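Local coordinates for protein serine--tRNA ligase (Pyrococcus horikoshii, PDB 2DQ0) that catalyses the ATP-dependent attachment of serine to its transfer RNA, and probably also charges the selenocysteine transfer RNA with serine, at residues Leu334-Arg339 / Leu418-Glu423. Sequence-based numbering, arbitrary orientation.
Sequences LEIPYR and LENHQE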
loop_
_atom_site.group_PDB
_atom_site.type_symbol
_atom_site.label_atom_id
_atom_site.label_comp_id
_atom_site.label_asym_id
_atom_site.label_seq_id
_atom_site.Cartn_x
_atom_site.Cartn_y
_atom_site.Cartn_z
ATOM N N LEU A 334 -27.429 1.356 -3.855
ATOM C CA LEU A 334 -26.665 1.154 -5.073
ATOM C C LEU A 334 -27.512 0.352 -6.074
ATOM O O LEU A 334 -27.076 0.076 -7.199
ATOM C CB LEU A 334 -25.377 0.399 -4.736
ATOM C CG LEU A 334 -24.054 1.159 -4.771
ATOM C CD1 LEU A 334 -24.299 2.621 -4.739
ATOM C CD2 LEU A 334 -23.177 0.728 -3.625
ATOM N N GLU A 335 -28.720 -0.018 -5.641
ATOM C CA GLU A 335 -29.668 -0.774 -6.458
ATOM C C GLU A 335 -29.047 -2.080 -6.964
ATOM O O GLU A 335 -29.106 -2.397 -8.162
ATOM C CB GLU A 335 -30.134 0.072 -7.653
ATOM C CG GLU A 335 -30.728 1.438 -7.309
ATOM C CD GLU A 335 -31.014 2.289 -8.547
ATOM O OE1 GLU A 335 -30.934 3.543 -8.467
ATOM O OE2 GLU A 335 -31.325 1.703 -9.611
ATOM N N ILE A 336 -28.452 -2.837 -6.047
ATOM C CA ILE A 336 -27.831 -4.102 -6.419
ATOM C C ILE A 336 -28.548 -5.278 -5.769
ATOM O O ILE A 336 -28.472 -5.475 -4.552
ATOM C CB ILE A 336 -26.328 -4.153 -6.024
ATOM C CG1 ILE A 336 -25.567 -2.996 -6.688
ATOM C CG2 ILE A 336 -25.718 -5.483 -6.489
ATOM C CD1 ILE A 336 -25.510 -3.067 -8.231
ATOM N N PRO A 337 -29.250 -6.082 -6.577
ATOM C CA PRO A 337 -29.956 -7.224 -5.993
ATOM C C PRO A 337 -28.942 -8.203 -5.382
ATOM O O PRO A 337 -27.836 -8.367 -5.882
ATOM C CB PRO A 337 -30.763 -7.778 -7.174
ATOM C CG PRO A 337 -29.885 -7.455 -8.365
ATOM C CD PRO A 337 -29.338 -6.069 -8.050
ATOM N N TYR A 338 -29.323 -8.840 -4.284
ATOM C CA TYR A 338 -28.416 -9.732 -3.581
ATOM C C TYR A 338 -29.189 -10.698 -2.699
ATOM O O TYR A 338 -30.418 -10.657 -2.606
ATOM C CB TYR A 338 -27.482 -8.895 -2.692
ATOM C CG TYR A 338 -28.188 -8.179 -1.537
ATOM C CD1 TYR A 338 -28.487 -8.851 -0.354
ATOM C CD2 TYR A 338 -28.593 -6.842 -1.649
ATOM C CE1 TYR A 338 -29.177 -8.224 0.694
ATOM C CE2 TYR A 338 -29.289 -6.196 -0.602
ATOM C CZ TYR A 338 -29.580 -6.898 0.565
ATOM O OH TYR A 338 -30.303 -6.299 1.581
ATOM N N ARG A 339 -28.437 -11.560 -2.042
ATOM C CA ARG A 339 -28.994 -12.521 -1.119
ATOM C C ARG A 339 -27.932 -12.581 -0.007
ATOM O O ARG A 339 -26.739 -12.515 -0.294
ATOM C CB ARG A 339 -29.163 -13.886 -1.813
ATOM C CG ARG A 339 -27.858 -14.606 -2.111
ATOM C CD ARG A 339 -28.041 -15.950 -2.779
ATOM N NE ARG A 339 -26.794 -16.696 -2.667
ATOM C CZ ARG A 339 -26.683 -18.015 -2.760
ATOM N NH1 ARG A 339 -25.495 -18.592 -2.626
ATOM N NH2 ARG A 339 -27.757 -18.759 -2.984
ATOM N N LEU A 418 -21.288 -2.540 -12.720
ATOM C CA LEU A 418 -21.152 -2.671 -14.174
ATOM C C LEU A 418 -22.067 -3.774 -14.710
ATOM O O LEU A 418 -22.752 -3.599 -15.718
ATOM C CB LEU A 418 -19.701 -2.984 -14.576
ATOM C CG LEU A 418 -18.621 -1.918 -14.359
ATOM C CD1 LEU A 418 -17.249 -2.420 -14.802
ATOM C CD2 LEU A 418 -19.005 -0.689 -15.156
ATOM N N GLU A 419 -22.080 -4.912 -14.033
ATOM C CA GLU A 419 -22.893 -6.002 -14.507
ATOM C C GLU A 419 -24.381 -5.818 -14.276
ATOM O O GLU A 419 -25.173 -6.238 -15.095
ATOM C CB GLU A 419 -22.385 -7.340 -13.934
ATOM C CG GLU A 419 -21.135 -7.846 -14.685
ATOM C CD GLU A 419 -20.670 -9.268 -14.323
ATOM O OE1 GLU A 419 -21.499 -10.106 -13.883
ATOM O OE2 GLU A 419 -19.457 -9.557 -14.519
ATOM N N ASN A 420 -24.762 -5.143 -13.202
ATOM C CA ASN A 420 -26.179 -4.953 -12.903
ATOM C C ASN A 420 -26.847 -3.741 -13.534
ATOM O O ASN A 420 -28.076 -3.704 -13.643
ATOM C CB ASN A 420 -26.385 -4.898 -11.393
ATOM C CG ASN A 420 -26.419 -6.272 -10.767
ATOM O OD1 ASN A 420 -27.331 -7.055 -11.023
ATOM N ND2 ASN A 420 -25.419 -6.579 -9.947
ATOM N N HIS A 421 -26.063 -2.750 -13.953
ATOM C CA HIS A 421 -26.651 -1.555 -14.543
ATOM C C HIS A 421 -26.237 -1.325 -15.998
ATOM O O HIS A 421 -26.311 -0.186 -16.496
ATOM C CB HIS A 421 -26.308 -0.309 -13.713
ATOM C CG HIS A 421 -26.798 -0.356 -12.297
ATOM N ND1 HIS A 421 -28.133 -0.337 -11.968
ATOM C CD2 HIS A 421 -26.127 -0.378 -11.122
ATOM C CE1 HIS A 421 -28.267 -0.338 -10.653
ATOM N NE2 HIS A 421 -27.064 -0.363 -10.116
ATOM N N GLN A 422 -25.806 -2.391 -16.672
ATOM C CA GLN A 422 -25.411 -2.285 -18.076
ATOM C C GLN A 422 -26.642 -2.323 -18.984
ATOM O O GLN A 422 -27.682 -2.845 -18.611
ATOM C CB GLN A 422 -24.521 -3.451 -18.474
ATOM C CG GLN A 422 -25.241 -4.782 -18.417
ATOM C CD GLN A 422 -24.343 -5.918 -18.832
ATOM O OE1 GLN A 422 -23.883 -5.968 -19.973
ATOM N NE2 GLN A 422 -24.074 -6.837 -17.902
ATOM N N GLU A 423 -26.492 -1.776 -20.180
ATOM C CA GLU A 423 -27.543 -1.752 -21.171
ATOM C C GLU A 423 -26.971 -2.567 -22.332
ATOM O O GLU A 423 -25.796 -2.963 -22.276
ATOM C CB GLU A 423 -27.850 -0.299 -21.566
ATOM C CG GLU A 423 -28.660 0.465 -20.502
ATOM C CD GLU A 423 -28.739 1.987 -20.748
ATOM O OE1 GLU A 423 -28.038 2.500 -21.658
ATOM O OE2 GLU A 423 -29.499 2.674 -20.018
#
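His421 NE2 donates to Leu334 O across 2.9 Å, the one hydrogen bond that joins 334-339 to 418-423. The bond illustrates how an imidazole can read the backbone at the end of a helix: the acceptor lies in the ring plane, the donor sits in the carbonyl plane, and the N-H...O angle is 158°. With CG anti to its own carbonyl carbon (chi1 -60°), His421 reaches across to Leu334 from the C-terminal end of helix 410-420. Glu335 brings its CB to the same ring edge, 3.6 Å from His421 CE1, while its carboxylate stands almost perpendicular to the imidazole. Ile336 approaches the ring obliquely, its CD1 3.6 Å from His421 NE2. Both segments belong to the class II synthetase catalytic core, where helix 316-333 closes in a Schellman motif, Glu335 taking the positive phi, before the chain enters strand 338-342 of the mixed, largely antiparallel sheet of the core. The turn between that helix and that strand packs against the C-terminal part of helix 410-420. Replacing His421 by a leucine would probably leave Leu334 O without its N-H mate and cost the 334-339 turn its one hydrogen bond to 418-423. Beside the imidazole, the Asn420 amide meets Ile336 through ND2 and Pro337 through OD1. Ile336 CG2, the branch anti to the backbone N, comes within 3.6 Å of Asn420 ND2, and Pro337 CG and CD both lie 3.7 Å from Asn420 OD1 in the approach from the opposite direction. The amide nitrogen itself is bound to Trp361 O on the adjacent strand 354-362 and to Ala416 O one turn back in its own helix, which fixes the amide's rotation and presents OD1 to the proline ring.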